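Local coordinates for protein neural-cadherin (Drosophila melanogaster, PDB 3UBF) that mediates calcium-dependent, preferentially homophilic cell-cell adhesion as a neural cadherin, of which this chain supplies three consecutive extracellular cadherin domains, at residues A[153-158]-A[164-169]; A[104-109]-A[199-204]. One frame throughout, in Å; residues are numbered along the deposited sequence.

Interaction 1: A[153-158]-A[164-169]. With ZN (zinc ion), chain D; ZN (zinc ion), chain C; ZN (zinc ion), chain K.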
loop_
_atom_site.group_PDB
_atom_site.type_symbol
_atom_site.label_atom_id
_atom_site.label_comp_id
_atom_site.label_asym_id
_atom_site.label_seq_id
_atom_site.Cartn_x
_atom_site.Cartn_y
_atom_site.Cartn_z
ATOM N N ARG A 153 1.293 27.462 -2.873
ATOM C CA ARG A 153 1.361 27.672 -1.432
ATOM C C ARG A 153 1.898 26.456 -0.679
ATOM O O ARG A 153 2.068 26.486 0.539
ATOM C CB ARG A 153 0.000 28.094 -0.871
ATOM C CG ARG A 153 -0.575 29.412 -1.421
ATOM C CD ARG A 153 0.403 30.604 -1.356
ATOM N NE ARG A 153 1.066 30.712 -0.057
ATOM C CZ ARG A 153 0.539 31.292 1.017
ATOM N NH1 ARG A 153 -0.673 31.840 0.962
ATOM N NH2 ARG A 153 1.229 31.317 2.149
ATOM N N PHE A 154 2.178 25.384 -1.402
ATOM C CA PHE A 154 2.675 24.182 -0.765
ATOM C C PHE A 154 3.678 23.517 -1.662
ATOM O O PHE A 154 3.593 23.611 -2.899
ATOM C CB PHE A 154 1.534 23.204 -0.445
ATOM C CG PHE A 154 0.536 23.743 0.528
ATOM C CD1 PHE A 154 -0.580 24.452 0.081
ATOM C CD2 PHE A 154 0.715 23.567 1.888
ATOM C CE1 PHE A 154 -1.501 24.982 0.975
ATOM C CE2 PHE A 154 -0.210 24.083 2.795
ATOM C CZ PHE A 154 -1.327 24.793 2.338
ATOM N N GLU A 155 4.636 22.855 -1.026
ATOM C CA GLU A 155 5.562 21.962 -1.724
ATOM C C GLU A 155 5.797 20.740 -0.862
ATOM O O GLU A 155 5.525 20.755 0.335
ATOM C CB GLU A 155 6.870 22.677 -2.094
ATOM C CG GLU A 155 6.773 23.480 -3.395
ATOM C CD GLU A 155 7.938 24.418 -3.618
ATOM O OE1 GLU A 155 8.746 24.624 -2.689
ATOM O OE2 GLU A 155 8.041 24.986 -4.722
ATOM N N VAL A 156 6.256 19.668 -1.489
ATOM C CA VAL A 156 6.427 18.389 -0.801
ATOM C C VAL A 156 7.891 18.017 -0.815
ATOM O O VAL A 156 8.577 18.202 -1.811
ATOM C CB VAL A 156 5.593 17.242 -1.458
ATOM C CG1 VAL A 156 5.973 17.078 -2.923
ATOM C CG2 VAL A 156 5.806 15.930 -0.720
ATOM N N ASP A 157 8.362 17.518 0.315
ATOM C CA ASP A 157 9.693 16.990 0.423
ATOM C C ASP A 157 9.689 15.617 -0.262
ATOM O O ASP A 157 8.932 14.734 0.122
ATOM C CB ASP A 157 10.041 16.881 1.901
ATOM C CG ASP A 157 11.453 16.492 2.138
ATOM O OD1 ASP A 157 11.948 15.562 1.475
ATOM O OD2 ASP A 157 12.087 17.106 3.014
ATOM N N GLU A 158 10.523 15.454 -1.281
ATOM C CA GLU A 158 10.612 14.192 -2.011
ATOM C C GLU A 158 11.107 13.011 -1.162
ATOM O O GLU A 158 10.749 11.874 -1.452
ATOM C CB GLU A 158 11.509 14.322 -3.239
ATOM C CG GLU A 158 10.902 15.081 -4.385
ATOM C CD GLU A 158 11.440 14.616 -5.737
ATOM O OE1 GLU A 158 12.303 13.697 -5.765
ATOM O OE2 GLU A 158 11.000 15.173 -6.774
ATOM N N ARG A 164 4.779 21.067 3.073
ATOM C CA ARG A 164 5.108 22.280 3.812
ATOM C C ARG A 164 4.611 23.548 3.110
ATOM O O ARG A 164 4.695 23.651 1.881
ATOM C CB ARG A 164 6.617 22.382 4.004
ATOM C CG ARG A 164 7.192 21.397 4.990
ATOM C CD ARG A 164 8.674 21.631 5.141
ATOM N NE ARG A 164 9.290 20.771 6.147
ATOM C CZ ARG A 164 9.993 19.667 5.877
ATOM N NH1 ARG A 164 10.172 19.253 4.623
ATOM N NH2 ARG A 164 10.511 18.969 6.871
ATOM N N THR A 165 4.108 24.507 3.891
ATOM C CA THR A 165 3.636 25.758 3.356
ATOM C C THR A 165 4.794 26.542 2.774
ATOM O O THR A 165 5.918 26.473 3.284
ATOM C CB THR A 165 2.984 26.637 4.449
ATOM O OG1 THR A 165 3.935 26.946 5.471
ATOM C CG2 THR A 165 1.813 25.939 5.080
ATOM N N ARG A 166 4.546 27.293 1.709
ATOM C CA ARG A 166 5.540 28.280 1.299
ATOM C C ARG A 166 4.901 29.661 1.177
ATOM O O ARG A 166 3.666 29.778 1.082
ATOM C CB ARG A 166 6.314 27.851 0.039
ATOM C CG ARG A 166 5.525 27.853 -1.232
ATOM C CD ARG A 166 6.279 27.204 -2.391
ATOM N NE ARG A 166 7.324 28.060 -2.962
ATOM C CZ ARG A 166 7.114 28.953 -3.930
ATOM N NH1 ARG A 166 5.895 29.128 -4.432
ATOM N NH2 ARG A 166 8.121 29.667 -4.406
ATOM N N GLY A 167 5.745 30.691 1.203
ATOM C CA GLY A 167 5.289 32.078 1.140
ATOM C C GLY A 167 4.806 32.578 2.491
ATOM O O GLY A 167 4.592 31.780 3.409
ATOM N N THR A 168 4.628 33.896 2.612
ATOM C CA THR A 168 4.238 34.507 3.880
ATOM C C THR A 168 2.779 34.939 3.934
ATOM O O THR A 168 2.290 35.337 4.992
ATOM C CB THR A 168 5.102 35.740 4.218
ATOM O OG1 THR A 168 4.929 36.718 3.193
ATOM C CG2 THR A 168 6.587 35.373 4.347
ATOM N N ASP A 169 2.090 34.894 2.800
ATOM C CA ASP A 169 0.667 35.232 2.777
ATOM C C ASP A 169 -0.127 34.321 3.705
ATOM O O ASP A 169 0.253 33.183 3.966
ATOM C CB ASP A 169 0.076 35.159 1.361
ATOM C CG ASP A 169 0.457 36.352 0.494
ATOM O OD1 ASP A 169 1.089 37.309 1.005
ATOM O OD2 ASP A 169 0.118 36.327 -0.718
HETATM ZN ZN ZN D . 13.678 16.673 3.819
HETATM ZN ZN ZN C . 12.780 12.435 -7.230
HETATM ZN ZN ZN K . 0.409 37.660 -2.193
HETATM O O HOH W 1 11.167 16.345 6.153
HETATM O O HOH W 2 0.412 37.003 -4.099
#
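Bends at chi2 (-51°) and chi3 (-47°) fold the side chain of Arg153 back across the 164-169 segment, although its CB points away from it. The guanidinium then meets the carbonyl of Arg166 side-on: NE bonds to Arg166 O at 3.0 Å and NH2 to the same oxygen at 3.1 Å, with that oxygen lying in the guanidinium plane. NH2 also donates to Asp169 O at 2.8 Å, so one planar group ties together two carbonyls of the chain leaving the strand, while Phe171 makes a cation-pi contact with it. Replacing Arg153 with alanine removes all three of these bonds, and the carbonyls of Arg166 and Asp169, left without this shared donor group, would probably let residues 166-169 shift away from the strand. Arg166 is held from the backbone too, its N bonding to Arg153 O. Next in register, Phe154 and Thr165 form a non-hydrogen-bonded pair, and Thr165 CG2 packs 3.6 Å from Phe154 CE2, both residues facing the core beside Val127 and Val117. Glu155 and Arg164 follow as a hydrogen-bonded pair. On their face, Glu155 OE2 lies over a face of the Arg166 guanidinium, a long salt bridge of charges alone; Arg166 NH1 bonds instead to Gly152 O. At the far end Arg164 NH1 reaches the anti lone pair of Asp157 OD2 at 3.3 Å, an oxygen that also binds a zinc ion at 1.8 Å, while Asp157 OD1 accepts from the backbone of Arg159 and Ser160. Such paired strands, 154-156 and 162-165, make an antiparallel beta hairpin at the edge of a cadherin-domain sheet.

Interaction 2: A[104-109]-A[199-204]. With ZN (zinc ion), chain J.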
loop_
_atom_site.group_PDB
_atom_site.type_symbol
_atom_site.label_atom_id
_atom_site.label_comp_id
_atom_site.label_asym_id
_atom_site.label_seq_id
_atom_site.Cartn_x
_atom_site.Cartn_y
_atom_site.Cartn_z
ATOM N N PRO A 104 4.100 0.864 -5.218
ATOM C CA PRO A 104 3.779 1.457 -3.929
ATOM C C PRO A 104 2.326 1.904 -3.863
ATOM O O PRO A 104 1.670 2.111 -4.892
ATOM C CB PRO A 104 4.711 2.670 -3.847
ATOM C CG PRO A 104 5.057 2.985 -5.245
ATOM C CD PRO A 104 5.062 1.682 -5.977
ATOM N N TYR A 105 1.825 2.021 -2.643
ATOM C CA TYR A 105 0.489 2.530 -2.410
ATOM C C TYR A 105 0.569 3.421 -1.194
ATOM O O TYR A 105 1.395 3.197 -0.309
ATOM C CB TYR A 105 -0.501 1.386 -2.191
ATOM C CG TYR A 105 -0.020 0.362 -1.208
ATOM C CD1 TYR A 105 -0.401 0.413 0.129
ATOM C CD2 TYR A 105 0.828 -0.657 -1.614
ATOM C CE1 TYR A 105 0.047 -0.513 1.032
ATOM C CE2 TYR A 105 1.297 -1.591 -0.710
ATOM C CZ TYR A 105 0.903 -1.515 0.607
ATOM O OH TYR A 105 1.376 -2.466 1.481
ATOM N N PHE A 106 -0.266 4.450 -1.165
ATOM C CA PHE A 106 -0.347 5.319 -0.001
ATOM C C PHE A 106 -0.958 4.573 1.173
ATOM O O PHE A 106 -1.962 3.862 1.014
ATOM C CB PHE A 106 -1.144 6.568 -0.332
ATOM C CG PHE A 106 -0.405 7.525 -1.235
ATOM C CD1 PHE A 106 -0.797 7.691 -2.561
ATOM C CD2 PHE A 106 0.701 8.240 -0.762
ATOM C CE1 PHE A 106 -0.125 8.560 -3.387
ATOM C CE2 PHE A 106 1.395 9.109 -1.586
ATOM C CZ PHE A 106 0.988 9.273 -2.901
ATOM N N ILE A 107 -0.308 4.703 2.327
ATOM C CA ILE A 107 -0.831 4.188 3.598
ATOM C C ILE A 107 -1.453 5.267 4.487
ATOM O O ILE A 107 -2.000 4.957 5.544
ATOM C CB ILE A 107 0.212 3.330 4.389
ATOM C CG1 ILE A 107 1.404 4.168 4.835
ATOM C CG2 ILE A 107 0.677 2.164 3.536
ATOM C CD1 ILE A 107 2.383 3.425 5.746
ATOM N N ASN A 108 -1.384 6.523 4.063
ATOM C CA ASN A 108 -2.181 7.589 4.716
ATOM C C ASN A 108 -3.632 7.184 4.940
ATOM O O ASN A 108 -4.313 6.732 4.014
ATOM C CB ASN A 108 -2.141 8.876 3.908
ATOM C CG ASN A 108 -0.759 9.470 3.847
ATOM O OD1 ASN A 108 -0.019 9.232 2.887
ATOM N ND2 ASN A 108 -0.381 10.221 4.880
ATOM N N ARG A 109 -4.093 7.315 6.178
ATOM C CA ARG A 109 -5.501 7.109 6.478
ATOM C C ARG A 109 -6.023 8.260 7.343
ATOM O O ARG A 109 -5.262 8.820 8.135
ATOM C CB ARG A 109 -5.748 5.732 7.112
ATOM C CG ARG A 109 -5.498 4.512 6.177
ATOM C CD ARG A 109 -6.438 4.485 4.958
ATOM N NE ARG A 109 -6.237 3.310 4.099
ATOM C CZ ARG A 109 -5.341 3.241 3.108
ATOM N NH1 ARG A 109 -4.554 4.260 2.834
ATOM N NH2 ARG A 109 -5.220 2.149 2.385
ATOM N N PRO A 199 -1.118 5.634 -7.196
ATOM C CA PRO A 199 -2.036 6.516 -7.904
ATOM C C PRO A 199 -1.713 7.978 -7.593
ATOM O O PRO A 199 -1.030 8.275 -6.599
ATOM C CB PRO A 199 -3.393 6.160 -7.302
ATOM C CG PRO A 199 -3.224 4.779 -6.767
ATOM C CD PRO A 199 -1.818 4.725 -6.269
ATOM N N GLU A 200 -2.196 8.878 -8.438
ATOM C CA GLU A 200 -2.108 10.303 -8.180
ATOM C C GLU A 200 -3.272 10.658 -7.287
ATOM O O GLU A 200 -4.401 10.803 -7.764
ATOM C CB GLU A 200 -2.165 11.084 -9.485
ATOM C CG GLU A 200 -1.107 10.613 -10.460
ATOM C CD GLU A 200 -1.166 11.309 -11.785
ATOM O OE1 GLU A 200 -2.091 12.118 -12.008
ATOM O OE2 GLU A 200 -0.273 11.038 -12.624
ATOM N N GLU A 201 -2.997 10.759 -5.992
ATOM C CA GLU A 201 -4.019 11.023 -4.990
ATOM C C GLU A 201 -4.257 12.506 -4.764
ATOM O O GLU A 201 -3.352 13.335 -4.906
ATOM C CB GLU A 201 -3.650 10.377 -3.644
ATOM C CG GLU A 201 -4.086 8.920 -3.494
ATOM C CD GLU A 201 -5.600 8.719 -3.466
ATOM O OE1 GLU A 201 -6.376 9.706 -3.415
ATOM O OE2 GLU A 201 -6.021 7.554 -3.513
ATOM N N ARG A 202 -5.476 12.822 -4.359
ATOM C CA ARG A 202 -5.868 14.186 -4.079
ATOM C C ARG A 202 -5.746 14.503 -2.599
ATOM O O ARG A 202 -6.385 13.870 -1.761
ATOM C CB ARG A 202 -7.302 14.408 -4.528
ATOM C CG ARG A 202 -7.782 15.813 -4.378
ATOM C CD ARG A 202 -9.174 15.862 -4.877
ATOM N NE ARG A 202 -9.766 17.194 -4.848
ATOM C CZ ARG A 202 -10.387 17.728 -3.800
ATOM N NH1 ARG A 202 -10.466 17.063 -2.650
ATOM N NH2 ARG A 202 -10.922 18.940 -3.908
ATOM N N LEU A 203 -4.930 15.512 -2.307
ATOM C CA LEU A 203 -4.750 16.025 -0.960
ATOM C C LEU A 203 -5.481 17.361 -0.841
ATOM O O LEU A 203 -5.207 18.332 -1.580
ATOM C CB LEU A 203 -3.262 16.142 -0.602
ATOM C CG LEU A 203 -2.872 16.913 0.672
ATOM C CD1 LEU A 203 -3.577 16.374 1.912
ATOM C CD2 LEU A 203 -1.374 16.917 0.880
ATOM N N SER A 204 -6.426 17.369 0.091
ATOM C CA SER A 204 -7.264 18.511 0.378
ATOM C C SER A 204 -6.793 19.150 1.673
ATOM O O SER A 204 -6.824 18.511 2.727
ATOM C CB SER A 204 -8.721 18.061 0.532
ATOM O OG SER A 204 -9.423 18.966 1.368
HETATM ZN ZN ZN J . -1.006 11.208 -14.659
HETATM O O HOH W 3 -1.120 9.055 -15.903
#
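Phe106 is the residue of the 104-109 segment that reaches across to Pro199 and Glu201, and the chain leads up to it through Pro104 and Tyr105. Pro104 packs on Asp134 and Thr198, and Tyr105 on Pro135, its hydroxyl making a weak hydrogen bond to Arg133. The CB of Phe106 points toward 199-204, and with CG anti to the carbonyl carbon (chi1 -72°) the CD1-CE1 side of the ring reaches that segment. The ring presents its edge to the backbone of Pro199, whose O lies close to the ring plane and 3.3 Å from CE1, where an aromatic C-H meets a carbonyl oxygen. Beside this, the aliphatic part of Glu201 slides past the ring in the opposite direction, bringing CG to 3.6 Å from Phe106 CD1. The bend at chi2 (-66°) carries the Glu201 carboxylate away from the ring, so that CB and CG, not the charged end, make the contact. No hydrogen bond joins the segments, and van der Waals packing carries the contact. Beyond Ile107, which rests on Gln131 and Arg133, the amide of Asn108 bonds to the backbone of Thr129 and Gln131. Arg109 then curls back, its NH1 donating to Asn108 O at 2.7 Å and to Phe106 O at 3.2 Å, which ties its side chain to the backbone just after strand 105-106. The contact joins the two facing sheets of the cadherin-domain beta sandwich: edge strand 105-106 pairs with strand 126-133, strand 201-207 lies between strands 113-117 and 176-185, and Met113 touches both Phe106 and Glu201.

How the interactions relate
Following the chain from the N terminus, residues 104-109 come first, carrying the short strand 105-106, an edge strand of the middle cadherin domain's four-stranded antiparallel sheet. Interaction 2 is completed only when the chain returns at 199-204, closing a long loop of 89 residues. Within that loop lies interaction 1, a short hairpin closure with five residues between 153-158 and 164-169; the two nest and do not cross. Their centres are about 18 Å apart and they do not touch. They share that antiparallel sheet, with strand 154-156 at its other outer edge. Interaction 1 stays within this sheet, whereas interaction 2 links it to the sheet containing strand 201-207.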